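Side-chain contacts in polysaccharide Lyase Family 6 (Bacteroides cellulosilyticus, PDB 6QPS), which cleaves alginate, with specificity for mannuronic acid, as a calcium-binding lyase of polysaccharide lyase family 6: residues 155-160 with 164-169; 410-415 with 424-429; 446-451 with 458-463. All coordinates share one frame; numbering follows the deposited sequence. Where two conformers were deposited one is given.

Contact 1: 155-160 with 164-169; sequences YWVGLR and NRIDHC
Val-157 is the first residue of 155-160 to meet the other segment. In the conformer given here, its CG1 lies 4.3 Å from CD1 of Ile-166; the isoleucine has a second conformer, so this loose apolar touch is less certain. Ile-137 and Leu-181, from neighbouring strands, also pack on this valine. Leu-159 comes next and does more. Its two methyls part: CD1 lies 4.2 Å from CG1 of Ile-166 in the same conformer, and CD2 lies 3.8 Å from CB of Asn-164. The leucine and the isoleucine run past each other in opposite directions. In this conformer of Ile-166, CG1 stands anti to the carbonyl carbon (chi1 -52°) and carries CD1 toward Val-157. Leu-181 and Ile-196 add to the apolar surroundings of Leu-159.

Arg-160 ends the segment. Its side chain turns from the contact and forms a salt bridge with Asp-118, while its backbone O lies 2.8 Å from ND2 of Asn-164. The amide of Asn-164 is buried and has partners earlier in the chain, around strand 127-128: OD1 accepts from the backbone N of Cys-130, and ND2 donates to the backbone O of Ala-127. These two bonds fix which way round the amide sits.

The touching parts run nearly antiparallel, 164° apart, but they are not paired as a sheet. Strand 155-159 pairs in parallel with 115-118 and 181-183, and strand 165-167 with 131-138 and 195-197. Side chains that meet across the interior between strands of different faces are characteristic of the right-handed parallel beta-helix of this lyase family.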
ATOM      1  N   TYR A 155      -5.519 -14.321   0.526  1.00 10.59           N
ATOM      2  CA  TYR A 155      -5.536 -12.870   0.634  1.00 10.41           C
ATOM      3  C   TYR A 155      -6.394 -12.484   1.830  1.00  9.60           C
ATOM      4  O   TYR A 155      -7.506 -12.999   1.989  1.00 10.89           O
ATOM      5  CB  TYR A 155      -6.135 -12.227  -0.632  1.00 10.83           C
ATOM      6  CG  TYR A 155      -5.321 -12.277  -1.911  1.00 10.25           C
ATOM      7  CD1 TYR A 155      -4.225 -13.113  -2.068  1.00 11.83           C
ATOM      8  CD2 TYR A 155      -5.672 -11.459  -2.980  1.00 10.71           C
ATOM      9  CE1 TYR A 155      -3.489 -13.126  -3.254  1.00 11.69           C
ATOM     10  CE2 TYR A 155      -4.968 -11.469  -4.145  1.00 10.95           C
ATOM     11  CZ  TYR A 155      -3.887 -12.310  -4.312  1.00 11.55           C
ATOM     12  OH  TYR A 155      -3.194 -12.339  -5.505  1.00 11.92           O
ATOM     13  N   TRP A 156      -5.941 -11.525   2.642  1.00  8.98           N
ATOM     14  CA  TRP A 156      -6.681 -11.195   3.862  1.00  9.62           C
ATOM     15  C   TRP A 156      -7.950 -10.385   3.575  1.00  8.25           C
ATOM     16  O   TRP A 156      -9.050 -10.782   3.975  1.00  9.45           O
ATOM     17  CB  TRP A 156      -5.770 -10.508   4.885  1.00  9.90           C
ATOM     18  CG  TRP A 156      -4.915 -11.508   5.659  1.00  9.01           C
ATOM     19  CD1 TRP A 156      -4.921 -12.878   5.526  1.00 10.37           C
ATOM     20  CD2 TRP A 156      -3.944 -11.209   6.670  1.00  8.80           C
ATOM     21  NE1 TRP A 156      -3.994 -13.433   6.373  1.00 11.24           N
ATOM     22  CE2 TRP A 156      -3.412 -12.431   7.109  1.00 10.42           C
ATOM     23  CE3 TRP A 156      -3.473 -10.026   7.242  1.00 11.47           C
ATOM     24  CZ2 TRP A 156      -2.434 -12.500   8.095  1.00 13.06           C
ATOM     25  CZ3 TRP A 156      -2.526 -10.104   8.253  1.00 11.01           C
ATOM     26  CH2 TRP A 156      -2.017 -11.322   8.660  1.00 11.59           C
ATOM     27  N   VAL A 157      -7.811  -9.256   2.881  1.00  9.82           N
ATOM     28  CA  VAL A 157      -8.920  -8.346   2.590  1.00  8.61           C
ATOM     29  C   VAL A 157      -8.954  -8.038   1.093  1.00  8.36           C
ATOM     30  O   VAL A 157      -7.945  -7.630   0.508  1.00  8.76           O
ATOM     31  CB  VAL A 157      -8.802  -7.039   3.398  1.00  9.51           C
ATOM     32  CG1 VAL A 157      -9.987  -6.120   3.110  1.00 12.08           C
ATOM     33  CG2 VAL A 157      -8.684  -7.321   4.873  1.00 11.29           C
ATOM     34  N   GLY A 158     -10.115  -8.266   0.475  1.00  9.22           N
ATOM     35  CA  GLY A 158     -10.333  -7.909  -0.913  1.00 10.96           C
ATOM     36  C   GLY A 158     -11.364  -6.801  -1.055  1.00  8.54           C
ATOM     37  O   GLY A 158     -12.549  -6.992  -0.750  1.00  9.28           O
ATOM     38  N   LEU A 159     -10.921  -5.631  -1.493  1.00  9.10           N
ATOM     39  CA  LEU A 159     -11.848  -4.553  -1.787  1.00  8.04           C
ATOM     40  C   LEU A 159     -12.449  -4.722  -3.183  1.00  8.71           C
ATOM     41  O   LEU A 159     -11.746  -5.051  -4.153  1.00  9.44           O
ATOM     42  CB  LEU A 159     -11.111  -3.219  -1.667  1.00  8.71           C
ATOM     43  CG  LEU A 159     -10.930  -2.628  -0.268  1.00 10.06           C
ATOM     44  CD1 LEU A 159      -9.975  -1.440  -0.250  1.00  9.75           C
ATOM     45  CD2 LEU A 159     -12.307  -2.167   0.282  1.00 13.51           C
ATOM     46  N   ARG A 160     -13.771  -4.526  -3.257  1.00  9.89           N
ATOM     47  CA  ARG A 160     -14.579  -4.565  -4.475  1.00 10.53           C
ATOM     48  C   ARG A 160     -15.553  -3.396  -4.387  1.00  8.61           C
ATOM     49  O   ARG A 160     -15.677  -2.760  -3.342  1.00  9.11           O
ATOM     50  CB  ARG A 160     -15.405  -5.863  -4.555  1.00  9.78           C
ATOM     51  CG  ARG A 160     -14.632  -7.151  -4.193  1.00 10.03           C
ATOM     52  CD  ARG A 160     -14.286  -7.979  -5.362  1.00 10.68           C
ATOM     53  NE  ARG A 160     -13.736  -9.264  -4.937  1.00 11.54           N
ATOM     54  CZ  ARG A 160     -13.225 -10.174  -5.755  1.00 11.43           C
ATOM     55  NH1 ARG A 160     -13.160  -9.957  -7.063  1.00 13.86           N
ATOM     56  NH2 ARG A 160     -12.757 -11.313  -5.236  1.00 12.83           N
ATOM     57  N   ASN A 164     -15.787   2.246  -0.480  1.00  9.69           N
ATOM     58  CA  ASN A 164     -15.541   1.532   0.764  1.00  8.99           C
ATOM     59  C   ASN A 164     -14.302   2.105   1.446  1.00  8.08           C
ATOM     60  O   ASN A 164     -13.529   2.860   0.847  1.00 10.07           O
ATOM     61  CB  ASN A 164     -15.396   0.035   0.486  1.00  9.43           C
ATOM     62  CG  ASN A 164     -16.692  -0.564  -0.067  1.00  9.64           C
ATOM     63  OD1 ASN A 164     -17.787  -0.257   0.420  1.00  9.76           O
ATOM     64  ND2 ASN A 164     -16.576  -1.429  -1.073  1.00  9.96           N
ATOM     65  N   ARG A 165     -14.158   1.786   2.731  1.00  8.11           N
ATOM     66  CA  ARG A 165     -13.106   2.367   3.554  1.00  9.30           C
ATOM     67  C   ARG A 165     -12.540   1.336   4.521  1.00  8.52           C
ATOM     68  O   ARG A 165     -13.290   0.614   5.192  1.00  9.14           O
ATOM     69  CB  ARG A 165     -13.636   3.586   4.335  1.00  9.29           C
ATOM     70  CG  ARG A 165     -12.574   4.317   5.193  1.00  9.22           C
ATOM     71  CD  ARG A 165     -13.160   5.610   5.783  1.00 10.58           C
ATOM     72  NE  ARG A 165     -12.153   6.248   6.626  1.00 10.04           N
ATOM     73  CZ  ARG A 165     -12.398   6.951   7.721  1.00  9.81           C
ATOM     74  NH1 ARG A 165     -13.643   7.165   8.112  1.00 12.05           N
ATOM     75  NH2 ARG A 165     -11.382   7.406   8.450  1.00 12.07           N
ATOM     76  N   ILE A 166     -11.212   1.275   4.584  0.81  8.09           N
ATOM     77  CA  ILE A 166     -10.470   0.513   5.590  0.81  9.06           C
ATOM     78  C   ILE A 166      -9.651   1.531   6.392  0.81  7.52           C
ATOM     79  O   ILE A 166      -8.770   2.188   5.825  0.81  8.21           O
ATOM     80  CB  ILE A 166      -9.512  -0.499   4.932  0.81  8.84           C
ATOM     81  CG1 ILE A 166     -10.229  -1.385   3.900  0.81  9.80           C
ATOM     82  CG2 ILE A 166      -8.799  -1.340   5.999  0.81  8.67           C
ATOM     83  CD1 ILE A 166     -11.293  -2.272   4.448  0.81 10.47           C
ATOM     84  N   ASP A 167      -9.903   1.644   7.692  1.00  8.25           N
ATOM     85  CA  ASP A 167      -9.222   2.678   8.467  1.00  7.45           C
ATOM     86  C   ASP A 167      -8.985   2.283   9.923  1.00  9.12           C
ATOM     87  O   ASP A 167      -9.762   1.547  10.548  1.00  9.51           O
ATOM     88  CB  ASP A 167      -9.982   4.029   8.403  1.00  9.07           C
ATOM     89  CG  ASP A 167     -11.317   3.976   9.156  1.00 10.09           C
ATOM     90  OD1 ASP A 167     -12.313   3.511   8.565  1.00 10.42           O
ATOM     91  OD2 ASP A 167     -11.374   4.344  10.367  1.00 10.45           O
ATOM     92  N   HIS A 168      -7.907   2.832  10.476  1.00  8.65           N
ATOM     93  CA  HIS A 168      -7.579   2.633  11.889  1.00  8.30           C
ATOM     94  C   HIS A 168      -7.481   1.154  12.256  1.00  9.56           C
ATOM     95  O   HIS A 168      -7.761   0.765  13.391  1.00 10.85           O
ATOM     96  CB  HIS A 168      -8.532   3.398  12.808  1.00  8.46           C
ATOM     97  CG  HIS A 168      -8.497   4.882  12.595  1.00  9.65           C
ATOM     98  ND1 HIS A 168      -9.358   5.532  11.740  1.00 10.95           N
ATOM     99  CD2 HIS A 168      -7.697   5.845  13.127  1.00  9.45           C
ATOM    100  CE1 HIS A 168      -9.091   6.828  11.752  1.00 10.27           C
ATOM    101  NE2 HIS A 168      -8.089   7.046  12.583  1.00 10.98           N
ATOM    102  N   CYS A 169      -6.997   0.328  11.331  1.00  9.34           N
ATOM    103  CA  CYS A 169      -6.800  -1.104  11.553  1.00  8.59           C
ATOM    104  C   CYS A 169      -5.318  -1.427  11.727  1.00  9.09           C
ATOM    105  O   CYS A 169      -4.440  -0.616  11.421  1.00 10.59           O
ATOM    106  CB  CYS A 169      -7.367  -1.907  10.378  1.00 10.18           C
ATOM    107  SG  CYS A 169      -9.184  -1.896  10.217  1.00 10.02           S
TER

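Contact 2: 410-415 with 424-429; sequences KSLSSV and FKPVDM
Phe-424 meets Leu-412 through its first carbon and its backbone. Its CB lies 4.0 Å from CD2 of Leu-412, and CD1 of the leucine is only slightly farther. The backbone O of Phe-424 is 3.8 Å from the same CD2. The ring itself leads away from 410-415. With chi1 at -75°, CG stands opposite the carbonyl carbon, and the ring goes to Phe-373, Phe-378 and Trp-404. It meets Trp-404 edge-to-face.

Lys-425 points away from the contact. Its backbone pairs with that of Asn-402 and Trp-404 on strand 397-405.

Pro-426 brings the chain back to the leucine. Its CG touches CD2 of Leu-412 at 3.7 Å, and its CD is 3.9 Å from the same methyl. The side chains cross at about a right angle, and CD2 lies against the CG-CD side of the proline ring. This methyl therefore meets Phe-424 and Pro-426 at once. Leu-412 reaches them with CG anti to its own backbone N (chi1 -179°), and it also packs on Trp-404.

A short helical turn presents the leucine. Within it, the hydroxyl of Ser-413 donates to the backbone O of Lys-410 at 2.8 Å. OG of Ser-414 donates to O of Ser-411, also at 2.8 Å, and the backbone N of Ser-414 reaches that oxygen from the same face of its plane.

The chemistry across the contact is apolar. Leu-412 and Phe-424 are buried, whereas Pro-426 is exposed and covers the leucine from the rim. The polar bonds shape the turn behind. Contact between the two segments thus depends on fit and burial rather than on charge.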
ATOM      1  N   LYS A 410      34.365  17.970  -4.006  1.00 20.43           N
ATOM      2  CA  LYS A 410      34.730  17.748  -5.401  1.00 19.25           C
ATOM      3  C   LYS A 410      33.769  16.797  -6.112  1.00 16.33           C
ATOM      4  O   LYS A 410      33.916  16.571  -7.325  1.00 16.78           O
ATOM      5  CB  LYS A 410      36.148  17.161  -5.485  1.00 21.62           C
ATOM      6  CG  LYS A 410      37.266  18.079  -4.990  1.00 27.64           C
ATOM      7  CD  LYS A 410      38.647  17.528  -5.374  1.00 38.90           C
ATOM      8  CE  LYS A 410      39.756  18.415  -4.843  1.00 49.46           C
ATOM      9  NZ  LYS A 410      41.145  18.022  -5.264  1.00 54.88           N
ATOM     10  N   SER A 411      32.777  16.252  -5.401  1.00 14.73           N
ATOM     11  CA  SER A 411      32.035  15.114  -5.933  1.00 13.21           C
ATOM     12  C   SER A 411      31.200  15.483  -7.158  1.00 12.48           C
ATOM     13  O   SER A 411      31.128  14.698  -8.112  1.00 14.15           O
ATOM     14  CB  SER A 411      31.201  14.410  -4.844  1.00 15.00           C
ATOM     15  OG  SER A 411      30.263  15.258  -4.193  1.00 14.26           O
ATOM     16  N   LEU A 412      30.525  16.643  -7.155  1.00 11.54           N
ATOM     17  CA  LEU A 412      29.698  16.973  -8.310  1.00 12.71           C
ATOM     18  C   LEU A 412      30.554  17.138  -9.560  1.00 13.33           C
ATOM     19  O   LEU A 412      30.167  16.690 -10.648  1.00 13.47           O
ATOM     20  CB  LEU A 412      28.840  18.213  -8.042  1.00 13.30           C
ATOM     21  CG  LEU A 412      27.913  18.618  -9.197  1.00 14.13           C
ATOM     22  CD1 LEU A 412      26.917  17.522  -9.544  1.00 13.13           C
ATOM     23  CD2 LEU A 412      27.196  19.924  -8.827  1.00 14.54           C
ATOM     24  N   SER A 413      31.723  17.768  -9.429  1.00 14.04           N
ATOM     25  CA  SER A 413      32.576  17.968 -10.593  1.00 14.23           C
ATOM     26  C   SER A 413      33.050  16.651 -11.197  1.00 14.86           C
ATOM     27  O   SER A 413      33.410  16.618 -12.382  1.00 17.77           O
ATOM     28  CB  SER A 413      33.768  18.870 -10.248  1.00 17.07           C
ATOM     29  OG  SER A 413      34.732  18.230  -9.427  1.00 21.27           O
ATOM     30  N   SER A 414      33.072  15.574 -10.410  1.00 14.52           N
ATOM     31  CA  SER A 414      33.506  14.266 -10.894  1.00 13.72           C
ATOM     32  C   SER A 414      32.424  13.513 -11.666  1.00 14.59           C
ATOM     33  O   SER A 414      32.732  12.464 -12.257  1.00 15.48           O
ATOM     34  CB  SER A 414      34.034  13.414  -9.716  1.00 14.17           C
ATOM     35  OG  SER A 414      32.975  12.826  -8.976  1.00 19.88           O
ATOM     36  N   VAL A 415      31.190  14.014 -11.700  1.00 12.85           N
ATOM     37  CA  VAL A 415      30.142  13.401 -12.510  1.00 14.23           C
ATOM     38  C   VAL A 415      30.474  13.609 -13.975  1.00 14.64           C
ATOM     39  O   VAL A 415      30.964  14.672 -14.372  1.00 14.97           O
ATOM     40  CB  VAL A 415      28.786  14.019 -12.140  1.00 13.01           C
ATOM     41  CG1 VAL A 415      27.712  13.572 -13.110  1.00 14.01           C
ATOM     42  CG2 VAL A 415      28.453  13.607 -10.713  1.00 13.81           C
ATOM     43  N   PHE A 424      22.340  20.617 -10.967  1.00 10.44           N
ATOM     44  CA  PHE A 424      22.511  20.627  -9.524  1.00 12.12           C
ATOM     45  C   PHE A 424      23.409  21.790  -9.125  1.00 13.12           C
ATOM     46  O   PHE A 424      24.331  22.168  -9.859  1.00 15.61           O
ATOM     47  CB  PHE A 424      23.204  19.348  -9.025  1.00 12.92           C
ATOM     48  CG  PHE A 424      22.332  18.122  -9.012  1.00 11.83           C
ATOM     49  CD1 PHE A 424      22.194  17.351 -10.145  1.00 16.12           C
ATOM     50  CD2 PHE A 424      21.683  17.716  -7.850  1.00 11.79           C
ATOM     51  CE1 PHE A 424      21.401  16.222 -10.127  1.00 17.90           C
ATOM     52  CE2 PHE A 424      20.926  16.584  -7.829  1.00 11.46           C
ATOM     53  CZ  PHE A 424      20.770  15.837  -8.942  1.00 13.68           C
ATOM     54  N   LYS A 425      23.161  22.337  -7.938  1.00 13.28           N
ATOM     55  CA  LYS A 425      24.041  23.310  -7.307  1.00 14.92           C
ATOM     56  C   LYS A 425      24.574  22.716  -6.008  1.00 12.59           C
ATOM     57  O   LYS A 425      23.776  22.230  -5.192  1.00 12.55           O
ATOM     58  CB  LYS A 425      23.274  24.601  -6.976  1.00 19.44           C
ATOM     59  CG  LYS A 425      22.780  25.365  -8.175  1.00 33.21           C
ATOM     60  CD  LYS A 425      21.735  26.437  -7.785  1.00 42.39           C
ATOM     61  CE  LYS A 425      20.908  26.096  -6.565  1.00 47.34           C
ATOM     62  NZ  LYS A 425      19.902  25.010  -6.854  1.00 43.92           N
ATOM     63  N   PRO A 426      25.891  22.720  -5.779  1.00 13.35           N
ATOM     64  CA  PRO A 426      26.421  22.251  -4.489  1.00 13.70           C
ATOM     65  C   PRO A 426      26.049  23.223  -3.382  1.00 16.64           C
ATOM     66  O   PRO A 426      26.180  24.446  -3.535  1.00 17.50           O
ATOM     67  CB  PRO A 426      27.945  22.223  -4.701  1.00 19.55           C
ATOM     68  CG  PRO A 426      28.159  22.363  -6.188  1.00 24.20           C
ATOM     69  CD  PRO A 426      26.967  23.138  -6.701  1.00 17.19           C
ATOM     70  N   VAL A 427      25.568  22.667  -2.268  1.00 15.23           N
ATOM     71  CA  VAL A 427      25.186  23.430  -1.089  1.00 15.34           C
ATOM     72  C   VAL A 427      25.709  22.694   0.138  1.00 16.28           C
ATOM     73  O   VAL A 427      25.981  21.493   0.103  1.00 15.87           O
ATOM     74  CB  VAL A 427      23.657  23.661  -0.973  1.00 16.97           C
ATOM     75  CG1 VAL A 427      23.134  24.390  -2.216  1.00 21.03           C
ATOM     76  CG2 VAL A 427      22.921  22.356  -0.725  1.00 13.85           C
ATOM     77  N   ASP A 428      25.862  23.441   1.227  1.00 17.92           N
ATOM     78  CA  ASP A 428      26.146  22.832   2.519  1.00 20.87           C
ATOM     79  C   ASP A 428      24.918  22.065   3.004  1.00 18.36           C
ATOM     80  O   ASP A 428      23.784  22.381   2.649  1.00 18.70           O
ATOM     81  CB  ASP A 428      26.548  23.920   3.514  1.00 27.58           C
ATOM     82  CG  ASP A 428      27.775  24.713   3.046  1.00 43.28           C
ATOM     83  OD1 ASP A 428      28.766  24.085   2.595  1.00 42.55           O
ATOM     84  OD2 ASP A 428      27.755  25.962   3.126  1.00 47.76           O
ATOM     85  N   MET A 429      25.148  21.018   3.787  1.00 17.19           N
ATOM     86  CA  MET A 429      24.039  20.207   4.275  1.00 16.46           C
ATOM     87  C   MET A 429      23.021  21.091   4.991  1.00 18.83           C
ATOM     88  O   MET A 429      23.392  21.805   5.933  1.00 21.21           O
ATOM     89  CB  MET A 429      24.550  19.126   5.230  1.00 18.78           C
ATOM     90  CG  MET A 429      23.475  18.205   5.792  1.00 21.59           C
ATOM     91  SD  MET A 429      22.806  17.052   4.571  1.00 19.54           S
ATOM     92  CE  MET A 429      24.275  16.111   4.146  1.00 22.02           C
TER

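Contact 3: 446-451 with 458-463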
ATOM      1  N   PHE A 446       0.670   9.081  15.554  1.00 17.46           N
ATOM      2  CA  PHE A 446      -0.084   9.211  16.788  1.00 20.37           C
ATOM      3  C   PHE A 446      -1.584   9.123  16.588  1.00 16.50           C
ATOM      4  O   PHE A 446      -2.309   9.136  17.584  1.00 17.01           O
ATOM      5  CB  PHE A 446       0.348  10.454  17.547  1.00 23.95           C
ATOM      6  CG  PHE A 446       1.779  10.395  17.996  1.00 20.36           C
ATOM      7  CD1 PHE A 446       2.693  11.334  17.547  1.00 20.07           C
ATOM      8  CD2 PHE A 446       2.212   9.393  18.859  1.00 19.90           C
ATOM      9  CE1 PHE A 446       4.003  11.290  17.963  1.00 24.52           C
ATOM     10  CE2 PHE A 446       3.525   9.330  19.260  1.00 21.22           C
ATOM     11  CZ  PHE A 446       4.424  10.284  18.818  1.00 24.50           C
ATOM     12  N   THR A 447      -2.047   8.937  15.347  1.00 14.36           N
ATOM     13  CA  THR A 447      -3.453   8.748  15.029  1.00 19.55           C
ATOM     14  C   THR A 447      -3.707   7.449  14.256  1.00 20.06           C
ATOM     15  O   THR A 447      -4.773   7.285  13.652  1.00 25.98           O
ATOM     16  CB  THR A 447      -3.885   9.971  14.211  1.00 27.51           C
ATOM     17  OG1 THR A 447      -5.190   9.760  13.693  1.00 33.37           O
ATOM     18  CG2 THR A 447      -2.849  10.247  13.086  1.00 25.62           C
ATOM     19  N   VAL A 448      -2.759   6.528  14.258  1.00 12.60           N
ATOM     20  CA  VAL A 448      -2.805   5.323  13.433  1.00 12.78           C
ATOM     21  C   VAL A 448      -3.263   4.139  14.269  1.00 12.26           C
ATOM     22  O   VAL A 448      -2.859   3.987  15.426  1.00 13.95           O
ATOM     23  CB  VAL A 448      -1.409   5.058  12.820  1.00 14.64           C
ATOM     24  CG1 VAL A 448      -0.418   4.588  13.854  1.00 17.85           C
ATOM     25  CG2 VAL A 448      -1.509   4.062  11.686  1.00 17.28           C
ATOM     26  N   GLY A 449      -4.075   3.271  13.663  1.00 14.33           N
ATOM     27  CA  GLY A 449      -4.377   1.980  14.227  1.00 13.29           C
ATOM     28  C   GLY A 449      -5.437   1.966  15.304  1.00 15.66           C
ATOM     29  O   GLY A 449      -5.959   3.004  15.709  1.00 14.77           O
ATOM     30  N   PRO A 450      -5.758   0.756  15.800  1.00 12.61           N
ATOM     31  CA  PRO A 450      -6.700   0.608  16.927  1.00 14.67           C
ATOM     32  C   PRO A 450      -6.018   0.731  18.284  1.00 15.05           C
ATOM     33  O   PRO A 450      -5.133  -0.068  18.607  1.00 16.00           O
ATOM     34  CB  PRO A 450      -7.274  -0.800  16.723  1.00 16.71           C
ATOM     35  CG  PRO A 450      -6.148  -1.546  15.984  1.00 16.53           C
ATOM     36  CD  PRO A 450      -5.301  -0.534  15.247  1.00 15.37           C
ATOM     37  N   THR A 451      -6.477   1.695  19.096  1.00 15.88           N
ATOM     38  CA  THR A 451      -5.838   2.034  20.365  1.00 19.44           C
ATOM     39  C   THR A 451      -5.899   0.910  21.396  1.00 17.71           C
ATOM     40  O   THR A 451      -5.100   0.905  22.350  1.00 19.13           O
ATOM     41  CB  THR A 451      -6.546   3.261  20.971  1.00 23.83           C
ATOM     42  OG1 THR A 451      -7.926   2.951  21.218  1.00 33.16           O
ATOM     43  CG2 THR A 451      -6.472   4.460  20.041  1.00 32.52           C
ATOM     44  N   GLU A 458       2.751  -0.769  21.199  1.00 12.45           N
ATOM     45  CA  GLU A 458       4.162  -1.104  21.329  1.00 12.03           C
ATOM     46  C   GLU A 458       4.931  -0.746  20.057  1.00 11.98           C
ATOM     47  O   GLU A 458       6.029  -0.171  20.128  1.00 12.68           O
ATOM     48  CB  GLU A 458       4.315  -2.594  21.666  1.00 13.13           C
ATOM     49  CG  GLU A 458       3.810  -2.975  23.047  1.00 17.74           C
ATOM     50  CD  GLU A 458       3.687  -4.476  23.266  1.00 23.02           C
ATOM     51  OE1 GLU A 458       3.929  -5.256  22.322  1.00 24.35           O
ATOM     52  OE2 GLU A 458       3.327  -4.864  24.401  1.00 22.09           O
ATOM     53  N   ASN A 459       4.385  -1.096  18.883  1.00 13.33           N
ATOM     54  CA  ASN A 459       5.083  -0.810  17.625  1.00 13.03           C
ATOM     55  C   ASN A 459       5.171   0.700  17.365  1.00 11.91           C
ATOM     56  O   ASN A 459       6.177   1.195  16.837  1.00 12.32           O
ATOM     57  CB  ASN A 459       4.381  -1.441  16.404  1.00 14.95           C
ATOM     58  CG  ASN A 459       4.420  -2.970  16.353  1.00 21.61           C
ATOM     59  OD1 ASN A 459       3.707  -3.579  15.524  1.00 19.76           O
ATOM     60  ND2 ASN A 459       5.234  -3.590  17.188  1.00 19.77           N
ATOM     61  N   VAL A 460       4.110   1.442  17.688  1.00 11.56           N
ATOM     62  CA  VAL A 460       4.135   2.901  17.556  1.00 11.69           C
ATOM     63  C   VAL A 460       5.173   3.492  18.494  1.00 13.04           C
ATOM     64  O   VAL A 460       5.939   4.386  18.111  1.00 12.18           O
ATOM     65  CB  VAL A 460       2.733   3.493  17.806  1.00 11.89           C
ATOM     66  CG1 VAL A 460       2.817   5.011  18.073  1.00 11.98           C
ATOM     67  CG2 VAL A 460       1.793   3.183  16.627  1.00 11.08           C
ATOM     68  N   ASN A 461       5.238   2.990  19.732  1.00 11.05           N
ATOM     69  CA  ASN A 461       6.243   3.482  20.671  1.00 11.88           C
ATOM     70  C   ASN A 461       7.659   3.185  20.181  1.00 11.03           C
ATOM     71  O   ASN A 461       8.575   3.993  20.379  1.00 11.16           O
ATOM     72  CB  ASN A 461       6.043   2.858  22.047  1.00 14.33           C
ATOM     73  CG  ASN A 461       7.087   3.317  23.036  1.00 18.72           C
ATOM     74  OD1 ASN A 461       7.973   2.551  23.439  1.00 21.49           O
ATOM     75  ND2 ASN A 461       7.018   4.576  23.409  1.00 17.89           N
ATOM     76  N   HIS A 462       7.851   2.039  19.510  1.00 11.56           N
ATOM     77  CA  HIS A 462       9.155   1.749  18.927  1.00 11.64           C
ATOM     78  C   HIS A 462       9.556   2.815  17.909  1.00 10.75           C
ATOM     79  O   HIS A 462      10.673   3.346  17.954  1.00 11.00           O
ATOM     80  CB  HIS A 462       9.210   0.365  18.281  1.00 12.37           C
ATOM     81  CG  HIS A 462      10.590   0.030  17.809  1.00 12.36           C
ATOM     82  ND1 HIS A 462      11.505  -0.635  18.593  1.00 14.59           N
ATOM     83  CD2 HIS A 462      11.242   0.365  16.671  1.00 11.76           C
ATOM     84  CE1 HIS A 462      12.658  -0.711  17.950  1.00 13.33           C
ATOM     85  NE2 HIS A 462      12.517  -0.135  16.771  1.00 13.20           N
ATOM     86  N   ILE A 463       8.664   3.131  16.967  1.00 10.26           N
ATOM     87  CA  ILE A 463       8.976   4.167  15.976  1.00  9.89           C
ATOM     88  C   ILE A 463       9.283   5.479  16.690  1.00 10.12           C
ATOM     89  O   ILE A 463      10.289   6.140  16.411  1.00 10.89           O
ATOM     90  CB  ILE A 463       7.822   4.337  14.969  1.00  9.66           C
ATOM     91  CG1 ILE A 463       7.620   3.069  14.137  1.00  9.46           C
ATOM     92  CG2 ILE A 463       8.088   5.534  14.049  1.00 10.70           C
ATOM     93  CD1 ILE A 463       6.338   3.076  13.264  1.00 11.91           C
TER
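Val-460 has the largest share of this contact, and both of its methyls are used. CG2 meets CG1 of Val-448 at 3.8 Å, and CG1 lies 4.5 Å from CD2 of Phe-446. The side chain sits on helix 454-465 and points at the loop before it. With CG1 anti to the backbone N (chi1 164°), that methyl is turned to Phe-446 and CG2 to Val-448.

Val-448 is the buried partner. It and Val-460 slide past each other in opposite directions and touch by one methyl each. In Val-448, CG1 stands between the backbone N and the carbonyl carbon (chi1 71°), and this is the methyl turned to the helix. The same valine packs on Phe-200 and Val-235. Phe-200 also receives Val-460, so the side chain of Phe-200, on strand 200-201, touches both valines.

Phe-446 lies at the edge of the contact. Its CB bond leads past the helix, but the end of the ring comes nearer to it and approaches CG1 of Val-460 obliquely. The residue is exposed, and its touch is the longer of the two.

Asn-459 and Ile-463, on the same helix, also reach Phe-200, and OD1 of Asn-459 bonds to OH of Tyr-170. The contact joins the loop between helices 433-445 and 454-465 to the second helix, which packs on strands 200-201, 230-237 and 254-261 of the parallel beta-helix.

Overall arrangement
From the N terminus, contact 1 comes first. It closes the short turn between strands 155-159 and 165-167 and ties two faces of the beta-helix. Far along the chain, contact 2 closes the excursion that contains helix 418-422, bringing 410-415 against strand 424-426, at the far end of the same solenoid. Contact 3 then closes the link into helix 454-465, after the chain has returned along the outside. The three follow in series, with none nested or crossed. Contacts 1 and 2 have centres about 45 Å apart. Contacts 1 and 3 touch: His-168 and Cys-169 pack on the loop through Thr-447, Gly-449 and Pro-450, joining the C-terminal segment to an early coil.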